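Local coordinates for carbohydrate-binding protein (Flavonifractor plautii, PDB 6N1B) that deacetylates N-acetylgalactosamine, probably that of the blood group A antigen on the way from A to O type, and binds the blood group B trisaccharide, at residues V150-S155 with D191-I196; R172-P177 with D245-G250; R254-L259 with D308-E313; K318-P323 with R401-D406; G350-W355 with N394-M399. All coordinates share one frame; numbering follows the deposited sequence.

Interaction 1 (V150-S155 with D191-I196); sequences VRLRIS and DFITAI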
# COMPACT_ATOMS: atom_id res chain seq x y z
N VAL A 150 -11.95 -7.19 4.18
CA VAL A 150 -10.53 -7.43 3.83
C VAL A 150 -10.41 -8.84 3.35
O VAL A 150 -10.84 -9.76 4.07
CB VAL A 150 -9.57 -7.09 5.02
CG1 VAL A 150 -8.16 -7.47 4.64
CG2 VAL A 150 -9.69 -5.64 5.42
N ARG A 151 -9.94 -9.02 2.12
CA ARG A 151 -9.79 -10.33 1.45
C ARG A 151 -8.31 -10.62 1.25
O ARG A 151 -7.45 -9.76 1.36
CB ARG A 151 -10.55 -10.29 0.16
CG ARG A 151 -12.05 -10.13 0.35
CD ARG A 151 -12.87 -10.02 -0.95
NE ARG A 151 -14.27 -10.04 -0.63
CZ ARG A 151 -15.27 -10.17 -1.54
NH1 ARG A 151 -15.00 -10.00 -2.82
NH2 ARG A 151 -16.47 -10.53 -1.12
N LEU A 152 -8.07 -11.89 0.95
CA LEU A 152 -6.71 -12.47 0.95
C LEU A 152 -6.58 -13.53 -0.13
O LEU A 152 -7.47 -14.43 -0.25
CB LEU A 152 -6.44 -13.07 2.30
CG LEU A 152 -5.22 -13.96 2.49
CD1 LEU A 152 -3.90 -13.20 2.25
CD2 LEU A 152 -5.22 -14.58 3.88
N ARG A 153 -5.51 -13.41 -0.90
CA ARG A 153 -5.08 -14.52 -1.81
C ARG A 153 -3.61 -14.78 -1.48
O ARG A 153 -2.82 -13.87 -1.28
CB ARG A 153 -5.21 -14.11 -3.29
CG ARG A 153 -6.67 -14.16 -3.80
CD ARG A 153 -6.78 -13.63 -5.24
NE ARG A 153 -8.16 -13.70 -5.73
CZ ARG A 153 -8.68 -14.68 -6.47
NH1 ARG A 153 -7.96 -15.70 -6.87
NH2 ARG A 153 -9.98 -14.61 -6.83
N ILE A 154 -3.25 -16.09 -1.50
CA ILE A 154 -1.89 -16.54 -1.16
C ILE A 154 -1.27 -17.20 -2.40
O ILE A 154 -1.99 -17.79 -3.26
CB ILE A 154 -2.00 -17.57 -0.01
CG1 ILE A 154 -2.49 -16.88 1.27
CG2 ILE A 154 -0.71 -18.36 0.24
CD1 ILE A 154 -3.00 -17.79 2.36
N SER A 155 0.07 -17.07 -2.51
CA SER A 155 0.75 -17.74 -3.61
C SER A 155 2.03 -18.41 -3.10
O SER A 155 2.78 -17.80 -2.29
CB SER A 155 1.12 -16.74 -4.71
OG SER A 155 1.75 -17.35 -5.84
N ASP A 191 -11.88 -17.78 -5.56
CA ASP A 191 -10.88 -18.37 -4.66
C ASP A 191 -10.08 -17.35 -3.87
O ASP A 191 -8.89 -17.08 -4.13
CB ASP A 191 -10.01 -19.35 -5.40
CG ASP A 191 -10.74 -20.57 -5.87
OD1 ASP A 191 -11.60 -21.08 -5.13
OD2 ASP A 191 -10.44 -21.06 -6.95
N PHE A 192 -10.75 -16.75 -2.88
CA PHE A 192 -10.13 -15.87 -1.91
C PHE A 192 -10.60 -16.24 -0.53
O PHE A 192 -11.65 -16.89 -0.42
CB PHE A 192 -10.37 -14.36 -2.27
CG PHE A 192 -11.81 -13.97 -2.22
CD1 PHE A 192 -12.45 -13.70 -0.98
CD2 PHE A 192 -12.60 -14.03 -3.39
CE1 PHE A 192 -13.75 -13.37 -0.96
CE2 PHE A 192 -13.92 -13.77 -3.32
CZ PHE A 192 -14.50 -13.43 -2.11
N ILE A 193 -9.94 -15.73 0.48
CA ILE A 193 -10.34 -15.81 1.88
C ILE A 193 -10.85 -14.45 2.32
O ILE A 193 -10.19 -13.46 2.07
CB ILE A 193 -9.16 -16.33 2.74
CG1 ILE A 193 -8.73 -17.74 2.38
CG2 ILE A 193 -9.42 -16.19 4.25
CD1 ILE A 193 -7.43 -18.22 2.93
N THR A 194 -11.99 -14.47 3.05
CA THR A 194 -12.46 -13.27 3.74
C THR A 194 -11.73 -13.21 5.08
O THR A 194 -11.97 -14.08 5.95
CB THR A 194 -13.95 -13.21 3.88
OG1 THR A 194 -14.58 -13.22 2.62
CG2 THR A 194 -14.35 -12.05 4.76
N ALA A 195 -10.80 -12.29 5.27
CA ALA A 195 -10.06 -12.10 6.53
C ALA A 195 -10.91 -11.37 7.53
O ALA A 195 -10.87 -11.74 8.72
CB ALA A 195 -8.76 -11.43 6.26
N ILE A 196 -11.60 -10.30 7.15
CA ILE A 196 -12.41 -9.45 8.03
C ILE A 196 -13.59 -9.01 7.27
O ILE A 196 -13.46 -8.66 6.08
CB ILE A 196 -11.60 -8.22 8.59
CG1 ILE A 196 -10.21 -8.61 9.09
CG2 ILE A 196 -12.34 -7.53 9.68
CD1 ILE A 196 -9.34 -7.46 9.33
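Arg151 passes obliquely over one face of the Phe192 ring, from CG to the guanidinium. Its CB sits 3.7 Å from Ile193 O, and CG, beside the backbone N (chi1 -65°), starts an extended chain toward the ring, meeting Phe192 CD1 at 3.8 Å. CD then stands over the ring face as a CH-pi contact, 3.9 Å from the Phe192 centroid. NE is 3.4 Å from Phe192 CE1, and CZ reaches Phe192 CZ at 3.4 Å, with that ring atom over the centre of the guanidinium. NH1 and NH2 fork past the same ring corner, and the two planes are 29° apart. NE is also in a salt bridge with Glu149, while Trp138 makes a cation-pi contact with the arginine. The strands are the antiparallel last two of a four-stranded sheet, consistent with a beta-propeller blade, and a classic beta bulge interrupts their pairing. Val150 faces both Ala195 and Ile196, so Val150 O accepts from Ala195 N at 2.8 Å and from Ile196 N at 3.2 Å. Past the bulge, Ile193 N gives Leu152 O a nearly straight bond (175°). On the face of Leu152 and Ile193, Val150 packs on Ile196; the bulge residue Ala195 turns its CB toward the neighbouring strand and touches Val150 CG1. Beyond Phe192, Asp191 O hangs over one face of the Arg153 guanidinium, whose N-H groups are bonded to Glu108, Trp161 O and Gly188 O.

Interaction 2 (R172-P177 with D245-G250); sequences RVWSKP and DGITWG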
# COMPACT_ATOMS: atom_id res chain seq x y z
N ARG A 172 -10.67 -22.80 9.14
CA ARG A 172 -9.82 -21.64 8.80
C ARG A 172 -8.39 -21.86 9.14
O ARG A 172 -7.60 -20.92 9.14
CB ARG A 172 -10.34 -20.30 9.36
CG ARG A 172 -11.76 -19.98 8.92
CD ARG A 172 -12.35 -18.72 9.56
NE ARG A 172 -11.57 -17.51 9.27
CZ ARG A 172 -11.75 -16.71 8.19
NH1 ARG A 172 -12.63 -17.00 7.27
NH2 ARG A 172 -11.00 -15.64 8.09
N VAL A 173 -7.97 -23.15 9.15
CA VAL A 173 -6.55 -23.46 9.36
C VAL A 173 -5.81 -23.73 8.07
O VAL A 173 -6.24 -24.56 7.23
CB VAL A 173 -6.43 -24.67 10.32
CG1 VAL A 173 -4.96 -25.24 10.45
CG2 VAL A 173 -7.03 -24.31 11.70
N TRP A 174 -4.71 -22.99 7.91
CA TRP A 174 -3.78 -23.21 6.82
C TRP A 174 -2.71 -24.17 7.27
O TRP A 174 -1.85 -23.81 8.09
CB TRP A 174 -3.21 -21.86 6.43
CG TRP A 174 -2.23 -21.83 5.28
CD1 TRP A 174 -1.92 -22.83 4.40
CD2 TRP A 174 -1.38 -20.70 4.94
NE1 TRP A 174 -1.00 -22.34 3.48
CE2 TRP A 174 -0.65 -21.06 3.81
CE3 TRP A 174 -1.18 -19.46 5.51
CZ2 TRP A 174 0.27 -20.23 3.21
CZ3 TRP A 174 -0.29 -18.61 4.88
CH2 TRP A 174 0.44 -18.98 3.75
N SER A 175 -2.80 -25.42 6.89
CA SER A 175 -1.80 -26.39 7.28
C SER A 175 -0.55 -26.29 6.42
O SER A 175 -0.68 -26.02 5.20
CB SER A 175 -2.37 -27.81 7.18
OG SER A 175 -3.39 -28.06 8.16
N LYS A 176 0.60 -26.42 7.04
CA LYS A 176 1.82 -26.32 6.28
C LYS A 176 1.85 -27.48 5.25
O LYS A 176 1.63 -28.65 5.60
CB LYS A 176 3.01 -26.43 7.24
CG LYS A 176 3.28 -25.28 8.17
CD LYS A 176 4.71 -25.46 8.76
CE LYS A 176 4.86 -24.54 9.92
NZ LYS A 176 4.08 -24.95 11.12
N PRO A 177 2.25 -27.16 4.01
CA PRO A 177 2.43 -28.20 3.03
C PRO A 177 3.48 -29.21 3.44
O PRO A 177 4.53 -28.78 4.01
CB PRO A 177 2.89 -27.48 1.74
CG PRO A 177 2.48 -26.10 1.94
CD PRO A 177 2.45 -25.83 3.44
N ASP A 245 -2.27 -16.15 12.66
CA ASP A 245 -1.94 -16.73 11.36
C ASP A 245 -2.09 -15.78 10.20
O ASP A 245 -1.67 -16.14 9.07
CB ASP A 245 -2.78 -18.01 11.13
CG ASP A 245 -4.23 -17.81 11.08
OD1 ASP A 245 -4.77 -16.70 11.29
OD2 ASP A 245 -4.93 -18.86 10.91
N GLY A 246 -2.68 -14.60 10.39
CA GLY A 246 -2.88 -13.70 9.29
C GLY A 246 -4.27 -13.89 8.61
O GLY A 246 -4.65 -13.12 7.72
N ILE A 247 -5.04 -14.84 9.05
CA ILE A 247 -6.28 -15.30 8.41
C ILE A 247 -7.51 -14.90 9.26
O ILE A 247 -8.47 -14.30 8.75
CB ILE A 247 -6.27 -16.79 8.09
CG1 ILE A 247 -5.19 -17.04 7.03
CG2 ILE A 247 -7.66 -17.25 7.62
CD1 ILE A 247 -4.91 -18.53 6.76
N THR A 248 -7.49 -15.25 10.55
CA THR A 248 -8.54 -14.92 11.52
C THR A 248 -8.04 -13.88 12.51
O THR A 248 -7.02 -14.05 13.09
CB THR A 248 -9.08 -16.20 12.17
OG1 THR A 248 -9.45 -17.14 11.15
CG2 THR A 248 -10.24 -15.90 13.08
N TRP A 249 -8.81 -12.78 12.63
CA TRP A 249 -8.37 -11.61 13.34
C TRP A 249 -9.25 -11.30 14.56
O TRP A 249 -10.45 -11.55 14.53
CB TRP A 249 -8.41 -10.41 12.35
CG TRP A 249 -7.43 -10.58 11.22
CD1 TRP A 249 -7.65 -11.25 10.04
CD2 TRP A 249 -6.06 -10.10 11.20
NE1 TRP A 249 -6.46 -11.25 9.31
CE2 TRP A 249 -5.49 -10.57 10.01
CE3 TRP A 249 -5.28 -9.43 12.11
CZ2 TRP A 249 -4.14 -10.26 9.68
CZ3 TRP A 249 -3.94 -9.17 11.85
CH2 TRP A 249 -3.39 -9.61 10.61
N GLY A 250 -8.57 -10.75 15.58
CA GLY A 250 -9.30 -10.30 16.77
C GLY A 250 -9.92 -8.97 16.64
O GLY A 250 -9.95 -8.34 15.61
O HOH W 1 -7.53 -18.97 10.96
O HOH W 2 -3.78 -21.19 10.00
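Thr248 OG1 accepts a straight bond from Arg172 NE (2.9 Å, 169°), lying in the guanidinium plane, and itself donates to a water. Arg172, bent at chi3 (60°), also sends NH2 to Ile247 O at 2.9 Å, reaching that oxygen from above the carbonyl plane; NH2 has a second acceptor in Thr194 O. The water on Thr248 gives its protons to Arg172 O and Asp245 OD2. Another water carries Asp245 OD2 across to Trp174 N, so the carboxylate is tied to the 172-177 backbone only through solvent. Beneath this polar layer Ile247 CD1 packs on Trp174 CB at 3.8 Å. The second carboxylate oxygen, Asp245 OD1, turns inward and accepts from Ile247 N (2.9 Å) and Thr248 N (3.2 Å), the first of these closing an Asx turn. With Ser243 OG bonded to the turn's backbone, Gly246 at positive phi and Trp249 packed behind, this S-x-D-G-x-x-W loop resembles the Asp-box hairpin turns of beta-propellers.

Interaction 3 (R254-L259 with D308-E313); sequences RVNGFL and DGVNWE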
# COMPACT_ATOMS: atom_id res chain seq x y z
N ARG A 254 -7.87 0.86 19.11
CA ARG A 254 -7.35 2.08 18.58
C ARG A 254 -5.90 2.19 18.95
O ARG A 254 -5.48 2.01 20.07
CB ARG A 254 -7.98 3.36 19.30
CG ARG A 254 -9.25 3.72 18.86
CD ARG A 254 -9.51 5.24 19.02
NE ARG A 254 -9.33 5.73 20.38
CZ ARG A 254 -10.28 5.72 21.32
NH1 ARG A 254 -11.42 5.26 21.13
NH2 ARG A 254 -10.05 6.28 22.51
N VAL A 255 -5.06 2.63 17.97
CA VAL A 255 -3.66 3.03 18.25
C VAL A 255 -3.71 4.41 18.89
O VAL A 255 -4.72 5.13 18.77
CB VAL A 255 -2.79 3.05 17.03
CG1 VAL A 255 -2.71 1.66 16.35
CG2 VAL A 255 -3.20 4.11 15.99
N ASN A 256 -2.62 4.75 19.53
CA ASN A 256 -2.47 6.05 20.20
C ASN A 256 -1.38 6.87 19.58
O ASN A 256 -0.35 6.29 19.16
CB ASN A 256 -2.12 5.86 21.70
CG ASN A 256 -3.19 5.06 22.40
OD1 ASN A 256 -2.87 3.98 23.09
ND2 ASN A 256 -4.43 5.46 22.30
N GLY A 257 -1.56 8.17 19.48
CA GLY A 257 -0.47 9.04 19.07
C GLY A 257 -0.10 8.88 17.60
O GLY A 257 1.05 9.30 17.30
N PHE A 258 -0.94 8.34 16.75
CA PHE A 258 -0.52 7.98 15.38
C PHE A 258 0.08 9.12 14.65
O PHE A 258 1.20 8.95 14.05
CB PHE A 258 -1.72 7.37 14.66
CG PHE A 258 -1.38 6.76 13.33
CD1 PHE A 258 -0.56 5.66 13.26
CD2 PHE A 258 -1.83 7.35 12.14
CE1 PHE A 258 -0.23 5.06 12.06
CE2 PHE A 258 -1.49 6.75 10.93
CZ PHE A 258 -0.73 5.64 10.87
N LEU A 259 -0.55 10.27 14.66
CA LEU A 259 -0.05 11.46 14.01
C LEU A 259 -0.09 12.67 14.96
O LEU A 259 -0.89 12.63 15.93
CB LEU A 259 -0.83 11.83 12.77
CG LEU A 259 -0.68 10.81 11.62
CD1 LEU A 259 -1.90 10.94 10.64
CD2 LEU A 259 0.64 11.00 10.85
N ASP A 308 6.05 -0.54 19.94
CA ASP A 308 5.11 -1.63 20.13
C ASP A 308 4.09 -1.86 19.15
O ASP A 308 3.33 -2.86 19.21
CB ASP A 308 4.49 -1.55 21.59
CG ASP A 308 3.84 -0.25 21.87
OD1 ASP A 308 3.50 0.47 20.92
OD2 ASP A 308 3.58 0.08 23.03
N GLY A 309 3.92 -0.92 18.19
CA GLY A 309 2.83 -0.99 17.25
C GLY A 309 1.56 -0.30 17.65
O GLY A 309 0.64 -0.13 16.85
N VAL A 310 1.47 -0.02 18.98
CA VAL A 310 0.29 0.55 19.62
C VAL A 310 0.34 2.03 19.85
O VAL A 310 -0.63 2.76 19.54
CB VAL A 310 -0.03 -0.20 20.97
CG1 VAL A 310 -1.40 0.23 21.51
CG2 VAL A 310 0.05 -1.69 20.87
N ASN A 311 1.49 2.45 20.41
CA ASN A 311 1.72 3.83 20.85
C ASN A 311 2.75 4.47 19.98
O ASN A 311 3.89 3.95 19.92
CB ASN A 311 2.14 3.76 22.32
CG ASN A 311 1.08 3.11 23.17
OD1 ASN A 311 0.02 3.70 23.37
ND2 ASN A 311 1.34 1.88 23.63
N TRP A 312 2.36 5.51 19.28
CA TRP A 312 3.18 6.11 18.24
C TRP A 312 3.60 7.52 18.55
O TRP A 312 3.00 8.16 19.45
CB TRP A 312 2.36 6.13 16.93
CG TRP A 312 1.99 4.77 16.39
CD1 TRP A 312 1.01 3.95 16.86
CD2 TRP A 312 2.65 4.03 15.36
NE1 TRP A 312 0.98 2.75 16.19
CE2 TRP A 312 2.01 2.80 15.28
CE3 TRP A 312 3.73 4.30 14.52
CZ2 TRP A 312 2.45 1.78 14.36
CZ3 TRP A 312 4.16 3.31 13.68
CH2 TRP A 312 3.54 2.07 13.58
N GLU A 313 4.57 8.00 17.80
CA GLU A 313 4.93 9.43 17.83
C GLU A 313 5.40 9.82 16.45
O GLU A 313 6.35 9.27 15.92
CB GLU A 313 5.97 9.72 18.90
CG GLU A 313 6.27 11.24 19.08
CD GLU A 313 7.27 11.45 20.20
OE1 GLU A 313 6.86 11.83 21.20
OE2 GLU A 313 8.46 11.37 20.09
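Val255 and Phe258 both approach Trp312 from one side of its indole on the buried part of this contact, Phe258 over the face and Val255 obliquely by CD1 and NE1. Val255 CB lies 3.9 Å from Trp312 CD1, and Phe258 turns the edge of its ring to the indole face, with CD1 4.1 Å from Trp312 CG. The planes stand at 75°, an edge-to-face pair, and Phe258 reaches it with CG anti to the backbone N (chi1 -171°). Cys286 touches both rings from the strand 283-291. Two backbone bonds hold the loops together: Asn256 N to Val310 O, 2.8 Å and nearly straight, and Trp312 N to Asn256 O, also 2.8 Å. The 306-312 turn carries the S-x-D-G-x-x-W pattern, resembling an Asp box as in many propeller blades. In it Asp308 OD1 accepts from Val310 N and Asn311 N, an Asx turn and motif, while OD2 takes Asn311 ND2 at 2.9 Å; both carboxylate oxygens thus hold the loop in shape. On the more exposed side lie the Asn256 and Asn311 side chains, Gly257 and, at the margin, Glu313. Gly257, at positive phi, brings its O within 3.1 Å of Trp312 O, two acceptors that do not bond. The Asn256 and Asn311 side chains lie alongside each other, pointing the same way, and a bound calcium ion is about 2 Å from the Asn256 side chain (nearest atoms).

Interaction 4 (K318-P323 with R401-D406); sequences KPLLSP and RVLLDD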
# COMPACT_ATOMS: atom_id res chain seq x y z
N LYS A 318 7.54 18.33 10.05
CA LYS A 318 7.67 18.50 8.66
C LYS A 318 7.18 17.28 7.87
O LYS A 318 7.37 16.15 8.32
CB LYS A 318 9.15 18.83 8.30
CG LYS A 318 9.54 20.19 8.89
CD LYS A 318 11.03 20.47 8.85
CE LYS A 318 11.57 20.46 7.47
NZ LYS A 318 13.09 20.83 7.60
N PRO A 319 6.69 17.47 6.64
CA PRO A 319 6.31 16.33 5.79
C PRO A 319 7.51 15.56 5.32
O PRO A 319 8.59 16.10 5.08
CB PRO A 319 5.57 16.96 4.60
CG PRO A 319 6.08 18.36 4.60
CD PRO A 319 6.44 18.73 5.98
N LEU A 320 7.32 14.25 5.23
CA LEU A 320 8.26 13.39 4.59
C LEU A 320 8.23 13.56 3.07
O LEU A 320 9.33 13.41 2.43
CB LEU A 320 7.91 11.90 4.96
CG LEU A 320 8.70 10.79 4.37
CD1 LEU A 320 10.16 10.87 4.87
CD2 LEU A 320 8.10 9.43 4.68
N LEU A 321 7.12 13.82 2.45
CA LEU A 321 7.05 13.94 1.00
C LEU A 321 5.84 14.82 0.74
O LEU A 321 4.76 14.59 1.32
CB LEU A 321 6.94 12.60 0.30
CG LEU A 321 7.35 12.52 -1.17
CD1 LEU A 321 8.84 12.79 -1.28
CD2 LEU A 321 6.96 11.23 -1.77
N SER A 322 5.96 15.74 -0.27
CA SER A 322 4.91 16.63 -0.61
C SER A 322 4.64 16.60 -2.12
O SER A 322 5.57 16.23 -2.87
CB SER A 322 5.31 18.05 -0.18
OG SER A 322 5.52 18.18 1.21
N PRO A 323 3.50 17.09 -2.57
CA PRO A 323 3.26 17.20 -4.02
C PRO A 323 4.35 18.02 -4.69
O PRO A 323 4.91 18.97 -4.12
CB PRO A 323 1.88 17.87 -4.10
CG PRO A 323 1.24 17.59 -2.82
CD PRO A 323 2.30 17.47 -1.77
N ARG A 401 17.27 14.13 9.82
CA ARG A 401 17.83 15.47 10.05
C ARG A 401 16.85 16.52 9.46
O ARG A 401 16.56 17.59 10.09
CB ARG A 401 19.22 15.64 9.45
CG ARG A 401 20.22 14.85 10.19
CD ARG A 401 21.61 14.92 9.56
NE ARG A 401 22.50 14.24 10.44
CZ ARG A 401 23.76 14.03 10.20
NH1 ARG A 401 24.36 14.45 9.08
NH2 ARG A 401 24.48 13.44 11.08
N VAL A 402 16.32 16.23 8.27
CA VAL A 402 15.38 17.17 7.67
C VAL A 402 14.08 17.17 8.47
O VAL A 402 13.53 18.26 8.79
CB VAL A 402 15.09 16.86 6.21
CG1 VAL A 402 13.99 17.69 5.62
CG2 VAL A 402 16.37 17.00 5.39
N LEU A 403 13.51 16.01 8.80
CA LEU A 403 12.27 15.99 9.51
C LEU A 403 12.28 16.71 10.84
O LEU A 403 11.29 17.35 11.25
CB LEU A 403 11.82 14.55 9.71
CG LEU A 403 11.48 13.72 8.48
CD1 LEU A 403 11.14 12.28 8.87
CD2 LEU A 403 10.32 14.35 7.72
N LEU A 404 13.41 16.56 11.56
CA LEU A 404 13.53 17.09 12.88
C LEU A 404 14.18 18.48 12.88
O LEU A 404 14.34 19.09 13.97
CB LEU A 404 14.44 16.17 13.71
CG LEU A 404 13.86 14.81 14.02
CD1 LEU A 404 14.90 13.86 14.55
CD2 LEU A 404 12.67 14.94 14.97
N ASP A 405 14.54 19.00 11.74
CA ASP A 405 15.32 20.26 11.67
C ASP A 405 16.51 20.23 12.58
O ASP A 405 16.76 21.16 13.35
CB ASP A 405 14.51 21.48 12.02
CG ASP A 405 14.57 22.46 11.06
OD1 ASP A 405 15.68 22.93 10.82
OD2 ASP A 405 13.49 22.61 10.48
N ASP A 406 17.27 19.12 12.53
CA ASP A 406 18.42 18.89 13.45
C ASP A 406 19.56 18.37 12.55
O ASP A 406 19.65 17.18 12.25
CB ASP A 406 18.07 17.78 14.45
CG ASP A 406 19.18 17.49 15.42
OD1 ASP A 406 20.26 18.11 15.28
OD2 ASP A 406 18.96 16.67 16.35
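A Schellman motif ends the helix 396-404, and the loop 318-323 docks against it. Asp405, at positive phi (50°), leaves the helix while Asp406 N bonds back to Arg401 O at 3.0 Å and Asp405 N to Val402 O at 3.2 Å. Lys318 supplies a second donor to that last carbonyl: NZ meets Val402 O at 2.9 Å. The ammonium and Asp405 N come to this oxygen from opposite faces of its plane. Lys318 crosses Val402 and Asp405 at about a right angle, and a bend at chi3 (60°) brings CD and CE alongside Val402 O, CE at 3.2 Å. From the same position NZ forms a weak, long salt bridge to Asp405 OD2 at 3.4 Å. A positive charge beside the carbonyl end of a helix is probably favoured by the helix dipole. The apolar half of the contact belongs to Leu403. Its CA-CB bond points away from the loop, but the chain turns CD2 back against the loop's backbone, where it touches both Lys318 O and Pro319 O, and Leu303 of strand 300-306 packs on the same leucine. Further along, the loop joins strand 300-306 through a classic beta bulge, Leu320 and Leu321 both facing Leu301. Leu320 CD1 approaches Leu403 CD1 to 4.4 Å.

Interaction 5 (G350-W355 with N394-M399); sequences GTMRVW and NSFVEM
The Phe396 ring meets Met352 at its edge: Met352 CG lies near the ring plane, 4.1 Å from Phe396 CD1, and the two side chains run side by side. Met352, bent at chi2 and chi3 (-74° and -73°), also presses CG against Met399 SD at 3.9 Å, while its side chain touches Phe339 and Tyr341 of strand 333-342. The backbones pair antiparallel, with Met352 N to Asn394 O at 2.8 Å and Asn394 N to Met352 O at 3.1 Å. Gly350 O then accepts a straight bond from Phe396 N (2.8 Å), the first residue of the helix. A water donates to Gly350 O and accepts from Ser395 OG and Val397 N. Ser395 is the helix N-cap, its OG taking Glu398 N at 3.0 Å. The Asn394 amide is bonded to Ala28 O through ND2. Strand 351-361 lies between strands 385-395 and 333-342 of one four-stranded sheet, while helix 396-404 leaves straight from the end of strand 385-395 and lays Phe396 and Met399 on Met352.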
# COMPACT_ATOMS: atom_id res chain seq x y z
N GLY A 350 20.84 3.10 7.64
CA GLY A 350 20.30 2.49 6.47
C GLY A 350 19.77 3.51 5.44
O GLY A 350 19.91 4.72 5.58
N THR A 351 19.05 2.95 4.42
CA THR A 351 18.51 3.75 3.36
C THR A 351 16.98 3.51 3.32
O THR A 351 16.54 2.40 3.27
CB THR A 351 19.15 3.34 2.03
OG1 THR A 351 20.56 3.52 2.06
CG2 THR A 351 18.60 4.14 0.89
N MET A 352 16.24 4.65 3.31
CA MET A 352 14.77 4.60 3.18
C MET A 352 14.46 4.54 1.67
O MET A 352 14.77 5.52 0.95
CB MET A 352 14.17 5.80 3.83
CG MET A 352 14.14 5.60 5.29
SD MET A 352 12.97 4.50 6.03
CE MET A 352 11.45 5.40 5.86
N ARG A 353 13.81 3.47 1.25
CA ARG A 353 13.40 3.23 -0.16
C ARG A 353 11.90 3.35 -0.20
O ARG A 353 11.24 2.56 0.47
CB ARG A 353 13.91 1.93 -0.67
CG ARG A 353 15.45 1.80 -0.60
CD ARG A 353 15.95 0.53 -1.20
NE ARG A 353 15.70 0.47 -2.62
CZ ARG A 353 15.96 -0.62 -3.33
NH1 ARG A 353 16.48 -1.66 -2.81
NH2 ARG A 353 15.68 -0.65 -4.69
N VAL A 354 11.36 4.30 -0.99
CA VAL A 354 9.94 4.61 -0.93
C VAL A 354 9.34 4.53 -2.28
O VAL A 354 9.70 5.34 -3.19
CB VAL A 354 9.64 5.95 -0.25
CG1 VAL A 354 8.15 6.22 -0.18
CG2 VAL A 354 10.34 6.00 1.14
N TRP A 355 8.41 3.65 -2.53
CA TRP A 355 7.58 3.57 -3.78
C TRP A 355 6.35 4.34 -3.46
O TRP A 355 5.51 3.93 -2.64
CB TRP A 355 7.34 2.12 -4.17
CG TRP A 355 8.58 1.38 -4.60
CD1 TRP A 355 8.97 1.22 -5.88
CD2 TRP A 355 9.59 0.74 -3.77
NE1 TRP A 355 10.18 0.55 -5.88
CE2 TRP A 355 10.56 0.21 -4.62
CE3 TRP A 355 9.75 0.53 -2.39
CZ2 TRP A 355 11.68 -0.43 -4.14
CZ3 TRP A 355 10.82 -0.13 -1.92
CH2 TRP A 355 11.80 -0.60 -2.80
N ASN A 394 16.29 8.20 0.48
CA ASN A 394 17.33 9.00 1.13
C ASN A 394 18.00 8.08 2.17
O ASN A 394 17.39 7.07 2.60
CB ASN A 394 16.76 10.26 1.84
CG ASN A 394 17.76 11.37 2.02
OD1 ASN A 394 18.98 11.21 1.66
ND2 ASN A 394 17.30 12.50 2.49
N SER A 395 19.17 8.51 2.63
CA SER A 395 19.72 8.00 3.87
C SER A 395 18.70 8.21 5.00
O SER A 395 18.11 9.30 5.07
CB SER A 395 21.02 8.83 4.18
OG SER A 395 21.30 9.04 5.46
N PHE A 396 18.55 7.21 5.82
CA PHE A 396 17.66 7.34 7.00
C PHE A 396 18.13 8.52 7.88
O PHE A 396 17.28 9.37 8.28
CB PHE A 396 17.69 6.05 7.80
CG PHE A 396 16.89 6.18 9.10
CD1 PHE A 396 15.55 6.10 9.09
CD2 PHE A 396 17.53 6.36 10.32
CE1 PHE A 396 14.80 6.18 10.32
CE2 PHE A 396 16.80 6.52 11.46
CZ PHE A 396 15.47 6.44 11.43
N VAL A 397 19.44 8.66 8.10
CA VAL A 397 19.91 9.73 8.96
C VAL A 397 19.62 11.08 8.31
O VAL A 397 19.18 12.01 9.00
CB VAL A 397 21.43 9.53 9.28
CG1 VAL A 397 22.06 10.74 9.89
CG2 VAL A 397 21.62 8.30 10.15
N GLU A 398 19.90 11.22 7.00
CA GLU A 398 19.65 12.52 6.42
C GLU A 398 18.17 12.88 6.40
O GLU A 398 17.78 14.05 6.60
CB GLU A 398 20.24 12.58 4.95
CG GLU A 398 21.75 12.51 4.95
CD GLU A 398 22.45 13.70 5.51
OE1 GLU A 398 21.88 14.81 5.66
OE2 GLU A 398 23.71 13.56 5.75
N MET A 399 17.34 11.87 6.17
CA MET A 399 15.90 12.06 6.23
C MET A 399 15.49 12.60 7.62
O MET A 399 14.73 13.60 7.73
CB MET A 399 15.20 10.78 5.97
CG MET A 399 13.65 10.84 6.13
SD MET A 399 12.93 9.17 6.31
CE MET A 399 13.54 8.72 7.88
O HOH W 3 21.45 6.60 7.06

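The five contacts follow the chain around a fold of four-stranded antiparallel sheets, consistent with a five-bladed beta-propeller. Interactions 1 and 2 have crossing segments and touch, centres 11 Å apart: Arg172 NH2 probably bonds to Thr194 O, tying strand 193-198 to the excursion that precedes it, which in turn contacts the 245-250 loop of the next sheet. Interaction 3, centres about 26 Å from interaction 2, repeats the Asp-box-like loop one sheet further on. Interactions 4 and 5, centres about 12 Å apart, share helix 396-404, interaction 5 nested inside interaction 4, and lie across the chain's centre from interaction 1. Interactions 1 and 5 pair strands within a sheet, 2 and 3 join loops of successive parts, and 4 seats the C-terminal helix.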